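Local structure of isocitrate dehydrogenase [NAD] subunit 1 (Saccharomyces cerevisiae, 3BLX) at residues 33-36 / 37-41; 298-302 / 303-307; 338-341 / 342-345. The protein catalyses, with its IDH2 partner in a hetero-octamer, the NAD-dependent oxidative decarboxylation of isocitrate in the mitochondrial citric acid cycle, and also binds RNA. One frame throughout, in Å; residues are numbered along the deposited sequence.

Contact 1 (33-36 / 37-41); sequences TDSV and RTIFE
Asp34 and Thr38, one turn apart in the helix 27-42, share a carbonyl oxygen: Asp34 O accepts the backbone N of Thr38 at 2.8 Å and, from the opposite face of the carbonyl plane, its hydroxyl OG1 at 2.9 Å. The hydroxyl lies beside its own backbone N (chi1 -64°), which turns it back toward the preceding turn. Threonine suits the place: its hydroxyl folds back onto the carbonyl four residues earlier and is satisfied within the helix, while the rest of the side chain meets Thr339 and Ile343 of helix 335-347. The regular i to i+4 bonds continue on either side: Arg37 N to Thr33 O (176°, almost straight), Ile39 N to Ser35 O and Phe40 N to Val36 O. The buried hydroxyl of Ser35 is satisfied from outside, by OG1 of Thr339.

The side chain of Asp34 is divided between two cations. OD1 meets the edge of the Arg37 guanidinium in a salt bridge that is weak as a hydrogen bond, with NE 3.4 Å from OD1, while OD2 is paired with Lys30. Carboxylate and guanidinium planes are turned 50° apart.

On the apolar side, Val36 CG1 sits over one face of the Phe40 ring, offset toward the rim, in a CH-pi contact 4.0 Å from the centroid. The branched valine offers a methyl directed along the helix to meet the ring. Helix 27-42 is the crossover of the beta-alpha-beta unit formed with strands 17-25 and 47-51: Arg37 reaches Leu22 and Trp49, Phe40 meets the Trp49 ring, and helix 289-302 packs on Val36 and Phe40.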
ATOM      1  N   THR E  33      -9.206  -3.848  38.355  1.00 32.98           N
ATOM      2  CA  THR E  33      -9.977  -4.093  37.158  1.00 33.55           C
ATOM      3  C   THR E  33     -11.395  -4.553  37.504  1.00 43.58           C
ATOM      4  O   THR E  33     -12.379  -4.140  36.860  1.00 33.79           O
ATOM      5  CB  THR E  33      -9.310  -5.168  36.322  1.00 33.15           C
ATOM      6  OG1 THR E  33      -8.550  -4.535  35.299  1.00 28.67           O
ATOM      7  CG2 THR E  33     -10.348  -6.093  35.704  1.00 43.28           C
ATOM      8  N   ASP E  34     -11.503  -5.407  38.523  1.00 37.18           N
ATOM      9  CA  ASP E  34     -12.805  -5.913  38.956  1.00 41.14           C
ATOM     10  C   ASP E  34     -13.679  -4.823  39.582  1.00 33.21           C
ATOM     11  O   ASP E  34     -14.896  -4.806  39.409  1.00 36.38           O
ATOM     12  CB  ASP E  34     -12.654  -7.111  39.883  1.00 30.64           C
ATOM     13  CG  ASP E  34     -12.178  -8.368  39.145  1.00 67.05           C
ATOM     14  OD1 ASP E  34     -12.186  -8.376  37.889  1.00 70.96           O
ATOM     15  OD2 ASP E  34     -11.793  -9.351  39.816  1.00 64.17           O
ATOM     16  N   SER E  35     -13.046  -3.898  40.284  1.00 27.23           N
ATOM     17  CA  SER E  35     -13.721  -2.691  40.722  1.00 23.27           C
ATOM     18  C   SER E  35     -14.460  -1.999  39.563  1.00 37.25           C
ATOM     19  O   SER E  35     -15.643  -1.691  39.675  1.00 39.04           O
ATOM     20  CB  SER E  35     -12.714  -1.763  41.397  1.00 30.88           C
ATOM     21  OG  SER E  35     -13.257  -0.481  41.608  1.00 45.57           O
ATOM     22  N   VAL E  36     -13.769  -1.783  38.444  1.00 36.67           N
ATOM     23  CA  VAL E  36     -14.375  -1.158  37.279  1.00 33.83           C
ATOM     24  C   VAL E  36     -15.488  -2.036  36.699  1.00 33.08           C
ATOM     25  O   VAL E  36     -16.575  -1.566  36.473  1.00 31.33           O
ATOM     26  CB  VAL E  36     -13.332  -0.840  36.189  1.00 28.69           C
ATOM     27  CG1 VAL E  36     -14.026  -0.577  34.865  1.00 24.10           C
ATOM     28  CG2 VAL E  36     -12.509   0.364  36.582  1.00 32.04           C
ATOM     29  N   ARG E  37     -15.205  -3.307  36.450  1.00 29.38           N
ATOM     30  CA  ARG E  37     -16.219  -4.241  35.974  1.00 37.68           C
ATOM     31  C   ARG E  37     -17.502  -4.142  36.798  1.00 51.05           C
ATOM     32  O   ARG E  37     -18.600  -4.110  36.237  1.00 45.92           O
ATOM     33  CB  ARG E  37     -15.700  -5.669  36.030  1.00 28.83           C
ATOM     34  CG  ARG E  37     -15.309  -6.227  34.714  1.00 44.58           C
ATOM     35  CD  ARG E  37     -15.285  -7.729  34.785  1.00 52.66           C
ATOM     36  NE  ARG E  37     -13.939  -8.219  35.010  1.00 58.83           N
ATOM     37  CZ  ARG E  37     -13.268  -8.960  34.134  1.00 77.86           C
ATOM     38  NH1 ARG E  37     -13.850  -9.289  32.983  1.00 42.28           N
ATOM     39  NH2 ARG E  37     -12.026  -9.376  34.413  1.00 68.98           N
ATOM     40  N   THR E  38     -17.337  -4.101  38.124  1.00 46.40           N
ATOM     41  CA  THR E  38     -18.439  -4.025  39.088  1.00 46.89           C
ATOM     42  C   THR E  38     -19.241  -2.716  38.983  1.00 38.57           C
ATOM     43  O   THR E  38     -20.465  -2.720  38.879  1.00 41.03           O
ATOM     44  CB  THR E  38     -17.926  -4.206  40.558  1.00 49.42           C
ATOM     45  OG1 THR E  38     -17.371  -5.513  40.735  1.00 37.55           O
ATOM     46  CG2 THR E  38     -19.049  -4.043  41.542  1.00 32.84           C
ATOM     47  N   ILE E  39     -18.556  -1.592  39.030  1.00 30.75           N
ATOM     48  CA  ILE E  39     -19.229  -0.322  38.806  1.00 34.39           C
ATOM     49  C   ILE E  39     -19.941  -0.269  37.449  1.00 44.08           C
ATOM     50  O   ILE E  39     -21.024   0.307  37.322  1.00 47.02           O
ATOM     51  CB  ILE E  39     -18.257   0.836  38.883  1.00 18.26           C
ATOM     52  CG1 ILE E  39     -17.582   0.876  40.256  1.00 36.58           C
ATOM     53  CG2 ILE E  39     -18.962   2.139  38.564  1.00 21.34           C
ATOM     54  CD1 ILE E  39     -16.494   1.939  40.386  1.00 35.14           C
ATOM     55  N   PHE E  40     -19.345  -0.876  36.433  1.00 45.40           N
ATOM     56  CA  PHE E  40     -19.921  -0.819  35.087  1.00 48.22           C
ATOM     57  C   PHE E  40     -21.209  -1.625  34.954  1.00 43.40           C
ATOM     58  O   PHE E  40     -22.152  -1.148  34.368  1.00 51.36           O
ATOM     59  CB  PHE E  40     -18.907  -1.244  34.010  1.00 40.58           C
ATOM     60  CG  PHE E  40     -18.066  -0.104  33.474  1.00 33.14           C
ATOM     61  CD1 PHE E  40     -17.663   0.933  34.298  1.00 40.08           C
ATOM     62  CD2 PHE E  40     -17.641  -0.101  32.172  1.00 26.73           C
ATOM     63  CE1 PHE E  40     -16.881   1.954  33.811  1.00 29.89           C
ATOM     64  CE2 PHE E  40     -16.861   0.907  31.687  1.00 25.15           C
ATOM     65  CZ  PHE E  40     -16.481   1.941  32.501  1.00 27.30           C
ATOM     66  N   GLU E  41     -21.243  -2.840  35.482  1.00 40.57           N
ATOM     67  CA  GLU E  41     -22.471  -3.624  35.481  1.00 60.02           C
ATOM     68  C   GLU E  41     -23.566  -2.943  36.312  1.00 54.18           C
ATOM     69  O   GLU E  41     -24.746  -3.004  35.969  1.00 52.78           O
ATOM     70  CB  GLU E  41     -22.230  -5.059  35.980  1.00 45.31           C
ATOM     71  CG  GLU E  41     -22.012  -5.174  37.476  1.00 87.91           C
ATOM     72  CD  GLU E  41     -21.999  -6.623  37.974  1.00122.11           C
ATOM     73  OE1 GLU E  41     -21.650  -6.843  39.164  1.00 98.47           O
ATOM     74  OE2 GLU E  41     -22.338  -7.535  37.178  1.00121.00           O
TER

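Contact 2 (298-302 / 303-307); sequences MLNHL and GLNEY
Between Leu299 and Leu304 the backbone leaves the helix 289-302 through a Schellman motif, in which Gly303 takes a positive phi of 85° and two N-H groups bond back into the last turn. Leu304 N reaches Leu299 O in a weak, strongly bent bond, and Gly303 N reaches Asn300 O at 3.1 Å from well above the carbonyl plane. Glycine suits the turning point because it has no CB to crowd the preceding carbonyl, Leu302 O. Asn305, also at positive phi, a conformation asparagine tolerates better than most residues, stands at the N-cap position of the helix 306-320; its side chain makes no capping bond there.

The leucines close the corner beneath this turn. Leu304 is the hydrophobic residue just beyond the glycine, and its CB points back toward the helix it has left. Its CD1 meets CD2 of Leu299 at 3.6 Å, with the two side chains at an oblique angle, while Leu302 CB lies near Leu304 CG. Ile45 covers Leu304 from a loop, and Ala308 and Ile311 of the next helix pack on Leu299. The other branch of Leu299 bridges to that helix directly, its CD1 lying 4.2 Å from Tyr307 CB.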
ATOM      1  N   MET E 298     -11.911   6.623  29.114  1.00 17.96           N
ATOM      2  CA  MET E 298     -12.358   5.703  28.076  1.00 25.98           C
ATOM      3  C   MET E 298     -13.824   5.943  27.702  1.00 33.12           C
ATOM      4  O   MET E 298     -14.174   5.953  26.531  1.00 31.99           O
ATOM      5  CB  MET E 298     -12.130   4.248  28.492  1.00 16.91           C
ATOM      6  CG  MET E 298     -12.469   3.281  27.413  1.00 15.41           C
ATOM      7  SD  MET E 298     -12.526   1.596  27.997  1.00 36.79           S
ATOM      8  CE  MET E 298     -13.934   1.692  29.122  1.00 30.70           C
ATOM      9  N   LEU E 299     -14.679   6.145  28.696  1.00 37.38           N
ATOM     10  CA  LEU E 299     -16.085   6.429  28.441  1.00 31.72           C
ATOM     11  C   LEU E 299     -16.239   7.698  27.587  1.00 32.71           C
ATOM     12  O   LEU E 299     -16.947   7.687  26.577  1.00 27.11           O
ATOM     13  CB  LEU E 299     -16.852   6.557  29.760  1.00 28.86           C
ATOM     14  CG  LEU E 299     -17.061   5.249  30.540  1.00 38.57           C
ATOM     15  CD1 LEU E 299     -17.672   5.527  31.889  1.00 32.65           C
ATOM     16  CD2 LEU E 299     -17.901   4.235  29.773  1.00 23.52           C
ATOM     17  N   ASN E 300     -15.577   8.776  27.995  1.00 21.24           N
ATOM     18  CA  ASN E 300     -15.531  10.011  27.220  1.00 33.84           C
ATOM     19  C   ASN E 300     -15.188   9.746  25.757  1.00 37.55           C
ATOM     20  O   ASN E 300     -15.860  10.212  24.848  1.00 39.60           O
ATOM     21  CB  ASN E 300     -14.487  10.974  27.793  1.00 29.31           C
ATOM     22  CG  ASN E 300     -14.965  11.684  29.063  1.00 45.12           C
ATOM     23  OD1 ASN E 300     -16.157  11.699  29.384  1.00 41.06           O
ATOM     24  ND2 ASN E 300     -14.028  12.289  29.781  1.00 38.96           N
ATOM     25  N   HIS E 301     -14.132   8.981  25.547  1.00 27.46           N
ATOM     26  CA  HIS E 301     -13.662   8.665  24.222  1.00 25.67           C
ATOM     27  C   HIS E 301     -14.676   7.862  23.398  1.00 34.63           C
ATOM     28  O   HIS E 301     -14.789   8.030  22.184  1.00 30.04           O
ATOM     29  CB  HIS E 301     -12.378   7.862  24.341  1.00 18.88           C
ATOM     30  CG  HIS E 301     -11.560   7.855  23.096  1.00 27.74           C
ATOM     31  ND1 HIS E 301     -11.516   6.773  22.245  1.00 19.61           N
ATOM     32  CD2 HIS E 301     -10.737   8.796  22.560  1.00 22.35           C
ATOM     33  CE1 HIS E 301     -10.713   7.043  21.229  1.00 23.22           C
ATOM     34  NE2 HIS E 301     -10.215   8.258  21.405  1.00 29.86           N
ATOM     35  N   LEU E 302     -15.396   6.961  24.052  1.00 37.20           N
ATOM     36  CA  LEU E 302     -16.385   6.149  23.362  1.00 25.99           C
ATOM     37  C   LEU E 302     -17.651   6.933  23.041  1.00 31.12           C
ATOM     38  O   LEU E 302     -18.543   6.416  22.379  1.00 36.66           O
ATOM     39  CB  LEU E 302     -16.737   4.956  24.215  1.00 23.84           C
ATOM     40  CG  LEU E 302     -15.651   3.907  24.226  1.00 30.43           C
ATOM     41  CD1 LEU E 302     -16.008   2.822  25.218  1.00 31.23           C
ATOM     42  CD2 LEU E 302     -15.524   3.332  22.837  1.00 30.59           C
ATOM     43  N   GLY E 303     -17.729   8.172  23.530  1.00 30.57           N
ATOM     44  CA  GLY E 303     -18.897   9.017  23.357  1.00 31.90           C
ATOM     45  C   GLY E 303     -20.006   8.831  24.378  1.00 52.92           C
ATOM     46  O   GLY E 303     -21.044   9.501  24.303  1.00 51.96           O
ATOM     47  N   LEU E 304     -19.806   7.901  25.313  1.00 50.32           N
ATOM     48  CA  LEU E 304     -20.724   7.745  26.421  1.00 35.07           C
ATOM     49  C   LEU E 304     -20.597   9.021  27.236  1.00 49.87           C
ATOM     50  O   LEU E 304     -21.028  10.079  26.791  1.00 80.98           O
ATOM     51  CB  LEU E 304     -20.389   6.494  27.198  1.00 29.01           C
ATOM     52  CG  LEU E 304     -20.605   5.258  26.299  1.00 39.53           C
ATOM     53  CD1 LEU E 304     -20.265   3.956  27.012  1.00 34.01           C
ATOM     54  CD2 LEU E 304     -22.034   5.187  25.721  1.00 27.55           C
ATOM     55  N   ASN E 305     -20.009   8.957  28.411  1.00 31.74           N
ATOM     56  CA  ASN E 305     -19.643  10.192  29.125  1.00 64.54           C
ATOM     57  C   ASN E 305     -20.734  10.970  29.902  1.00 57.61           C
ATOM     58  O   ASN E 305     -20.433  11.835  30.720  1.00 58.02           O
ATOM     59  CB  ASN E 305     -18.734  11.106  28.261  1.00 66.69           C
ATOM     60  CG  ASN E 305     -19.499  12.058  27.375  1.00 59.95           C
ATOM     61  OD1 ASN E 305     -20.559  12.547  27.752  1.00 73.36           O
ATOM     62  ND2 ASN E 305     -18.953  12.347  26.191  1.00 43.62           N
ATOM     63  N   GLU E 306     -21.994  10.656  29.665  1.00 61.77           N
ATOM     64  CA  GLU E 306     -23.003  10.970  30.654  1.00 56.79           C
ATOM     65  C   GLU E 306     -22.647  10.022  31.786  1.00 59.41           C
ATOM     66  O   GLU E 306     -22.471  10.449  32.926  1.00 58.89           O
ATOM     67  CB  GLU E 306     -24.403  10.674  30.128  1.00 80.14           C
ATOM     68  CG  GLU E 306     -24.693  11.254  28.724  1.00109.06           C
ATOM     69  CD  GLU E 306     -24.238  10.346  27.553  1.00106.82           C
ATOM     70  OE1 GLU E 306     -24.101   9.104  27.736  1.00 79.54           O
ATOM     71  OE2 GLU E 306     -24.035  10.882  26.438  1.00 71.81           O
ATOM     72  N   TYR E 307     -22.493   8.741  31.446  1.00 47.50           N
ATOM     73  CA  TYR E 307     -22.009   7.737  32.391  1.00 39.91           C
ATOM     74  C   TYR E 307     -20.668   8.143  33.041  1.00 56.01           C
ATOM     75  O   TYR E 307     -20.392   7.826  34.202  1.00 49.88           O
ATOM     76  CB  TYR E 307     -21.806   6.402  31.686  1.00 41.21           C
ATOM     77  CG  TYR E 307     -23.057   5.691  31.229  1.00 60.28           C
ATOM     78  CD1 TYR E 307     -23.483   5.771  29.907  1.00 55.69           C
ATOM     79  CD2 TYR E 307     -23.786   4.903  32.101  1.00 55.65           C
ATOM     80  CE1 TYR E 307     -24.611   5.104  29.484  1.00 60.92           C
ATOM     81  CE2 TYR E 307     -24.911   4.228  31.684  1.00 61.76           C
ATOM     82  CZ  TYR E 307     -25.322   4.332  30.376  1.00 64.11           C
ATOM     83  OH  TYR E 307     -26.452   3.657  29.961  1.00 71.76           O
TER

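Contact 3 (338-341 / 342-345); sequences FTNE and IINK
Phe338 and Ile342 meet one turn apart on the inner side of the helix 335-347, and the isoleucine can be followed atom by atom. Its CB lies beside Thr339 O. CG2, the branch anti to the backbone N, meets Ile39 of helix 27-42. CG1, beside the backbone N (chi1 -74°), runs back along the helix and passes 3.5 Å from Phe338 O. The terminal CD1 ends over one face of the Phe338 ring, 3.9 Å from its centroid, in a CH-pi contact set off toward the rim. Isoleucine suits the position: beta-branching limits its rotation in a helix, and the longer branch just sets a methyl over the ring one turn back. Thr318 of helix 306-320 touches both residues.

Thr339 and Ile343 also run side by side, the methyl CG2 of the threonine 3.9 Å from CD1 of the isoleucine, while Thr339 OG1 bonds to Thr335 O and to the hydroxyl of Ser35. Lys13 of a second copy of this subunit packs on Ile343.

Backbone N-H groups of residues 342 to 345 bond in turn to the carbonyls of 338 to 341. Glu341, bent at chi2, takes a weak bond at OE2 from Asn344 ND2 at 3.4 Å. Its OE1 lies 3.8 Å from Lys345 CD and 4.1 Å from Lys345 NZ, beyond a salt bridge; NZ is paired instead with Glu321. The helix is thus held by its backbone bonds and an inward apolar face, while its polar side rests on one weak hydrogen bond and a probable, longer-range attraction between Glu341 and Lys345.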
ATOM      1  N   PHE E 338     -14.659   0.370  49.193  1.00 46.56           N
ATOM      2  CA  PHE E 338     -14.590   1.622  48.464  1.00 40.89           C
ATOM      3  C   PHE E 338     -15.465   1.545  47.220  1.00 42.31           C
ATOM      4  O   PHE E 338     -16.215   2.468  46.921  1.00 27.64           O
ATOM      5  CB  PHE E 338     -13.126   1.915  48.112  1.00 40.90           C
ATOM      6  CG  PHE E 338     -12.911   3.215  47.423  1.00 39.65           C
ATOM      7  CD1 PHE E 338     -13.244   4.397  48.041  1.00 47.21           C
ATOM      8  CD2 PHE E 338     -12.354   3.255  46.158  1.00 42.35           C
ATOM      9  CE1 PHE E 338     -13.035   5.608  47.408  1.00 52.06           C
ATOM     10  CE2 PHE E 338     -12.147   4.463  45.518  1.00 40.73           C
ATOM     11  CZ  PHE E 338     -12.488   5.640  46.144  1.00 37.59           C
ATOM     12  N   THR E 339     -15.370   0.431  46.504  1.00 35.40           N
ATOM     13  CA  THR E 339     -16.167   0.213  45.310  1.00 41.21           C
ATOM     14  C   THR E 339     -17.652   0.258  45.638  1.00 50.90           C
ATOM     15  O   THR E 339     -18.418   0.975  44.973  1.00 45.88           O
ATOM     16  CB  THR E 339     -15.861  -1.142  44.648  1.00 45.27           C
ATOM     17  OG1 THR E 339     -14.475  -1.206  44.296  1.00 31.93           O
ATOM     18  CG2 THR E 339     -16.700  -1.321  43.399  1.00 36.52           C
ATOM     19  N   ASN E 340     -18.050  -0.498  46.667  1.00 49.74           N
ATOM     20  CA  ASN E 340     -19.450  -0.555  47.082  1.00 44.10           C
ATOM     21  C   ASN E 340     -20.034   0.804  47.512  1.00 51.45           C
ATOM     22  O   ASN E 340     -21.195   1.095  47.215  1.00 53.61           O
ATOM     23  CB  ASN E 340     -19.646  -1.620  48.148  1.00 38.96           C
ATOM     24  CG  ASN E 340     -19.459  -3.023  47.600  1.00 70.66           C
ATOM     25  OD1 ASN E 340     -19.668  -3.270  46.404  1.00 55.12           O
ATOM     26  ND2 ASN E 340     -19.057  -3.954  48.469  1.00 67.88           N
ATOM     27  N   GLU E 341     -19.225   1.630  48.184  1.00 26.17           N
ATOM     28  CA  GLU E 341     -19.618   2.979  48.540  1.00 40.69           C
ATOM     29  C   GLU E 341     -19.885   3.822  47.297  1.00 53.02           C
ATOM     30  O   GLU E 341     -20.823   4.617  47.261  1.00 59.95           O
ATOM     31  CB  GLU E 341     -18.534   3.663  49.389  1.00 40.61           C
ATOM     32  CG  GLU E 341     -19.023   4.340  50.699  1.00 88.34           C
ATOM     33  CD  GLU E 341     -20.161   5.367  50.537  1.00 90.21           C
ATOM     34  OE1 GLU E 341     -19.862   6.581  50.464  1.00 83.87           O
ATOM     35  OE2 GLU E 341     -21.351   4.968  50.522  1.00 72.36           O
ATOM     36  N   ILE E 342     -19.049   3.659  46.281  1.00 50.96           N
ATOM     37  CA  ILE E 342     -19.220   4.393  45.033  1.00 45.15           C
ATOM     38  C   ILE E 342     -20.502   3.961  44.332  1.00 42.73           C
ATOM     39  O   ILE E 342     -21.301   4.795  43.941  1.00 43.24           O
ATOM     40  CB  ILE E 342     -18.010   4.208  44.093  1.00 44.75           C
ATOM     41  CG1 ILE E 342     -16.807   5.008  44.610  1.00 48.26           C
ATOM     42  CG2 ILE E 342     -18.337   4.658  42.679  1.00 35.02           C
ATOM     43  CD1 ILE E 342     -15.486   4.553  44.011  1.00 37.81           C
ATOM     44  N   ILE E 343     -20.692   2.653  44.187  1.00 38.60           N
ATOM     45  CA  ILE E 343     -21.894   2.107  43.598  1.00 42.11           C
ATOM     46  C   ILE E 343     -23.129   2.581  44.360  1.00 61.68           C
ATOM     47  O   ILE E 343     -24.187   2.806  43.764  1.00 60.33           O
ATOM     48  CB  ILE E 343     -21.854   0.583  43.614  1.00 53.60           C
ATOM     49  CG1 ILE E 343     -20.740   0.094  42.694  1.00 43.55           C
ATOM     50  CG2 ILE E 343     -23.201   0.010  43.181  1.00 41.61           C
ATOM     51  CD1 ILE E 343     -20.565  -1.410  42.711  1.00 50.15           C
ATOM     52  N   ASN E 344     -22.985   2.740  45.676  1.00 52.09           N
ATOM     53  CA  ASN E 344     -24.077   3.184  46.528  1.00 52.49           C
ATOM     54  C   ASN E 344     -24.507   4.628  46.244  1.00 56.30           C
ATOM     55  O   ASN E 344     -25.700   4.925  46.203  1.00 74.22           O
ATOM     56  CB  ASN E 344     -23.714   2.997  48.008  1.00 71.66           C
ATOM     57  CG  ASN E 344     -24.830   3.426  48.949  1.00 78.27           C
ATOM     58  OD1 ASN E 344     -25.895   2.815  48.959  1.00 76.22           O
ATOM     59  ND2 ASN E 344     -24.587   4.482  49.749  1.00 56.54           N
ATOM     60  N   LYS E 345     -23.547   5.524  46.049  1.00 32.00           N
ATOM     61  CA  LYS E 345     -23.879   6.918  45.723  1.00 54.69           C
ATOM     62  C   LYS E 345     -24.437   7.009  44.322  1.00 63.81           C
ATOM     63  O   LYS E 345     -25.070   7.998  43.968  1.00 69.93           O
ATOM     64  CB  LYS E 345     -22.663   7.849  45.832  1.00 24.54           C
ATOM     65  CG  LYS E 345     -21.702   7.425  46.903  1.00 56.05           C
ATOM     66  CD  LYS E 345     -20.940   8.607  47.460  1.00 55.05           C
ATOM     67  CE  LYS E 345     -21.788   9.362  48.469  1.00 71.14           C
ATOM     68  NZ  LYS E 345     -20.977  10.351  49.204  1.00 67.16           N
TER

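Overall arrangement
From the N terminus the chain meets contact 1 first, then contact 2, then contact 3; each spans adjoining turns or a single corner, so they follow in series, with neither nesting nor crossing, and none closes a long loop. Contact 1 lies on the crossover helix 27-42, and contact 2 turns helix 289-302 into helix 306-320. Contact 3, late in the chain, returns to contact 1, where Ser35 OG and Thr339 OG1 probably share a hydrogen bond and Ile39 packs on Ile342. Phe40 reaches Leu299 and Met298, making contact 1 the bridge between contacts 2 and 3, whose nearest atoms are about 9 Å apart.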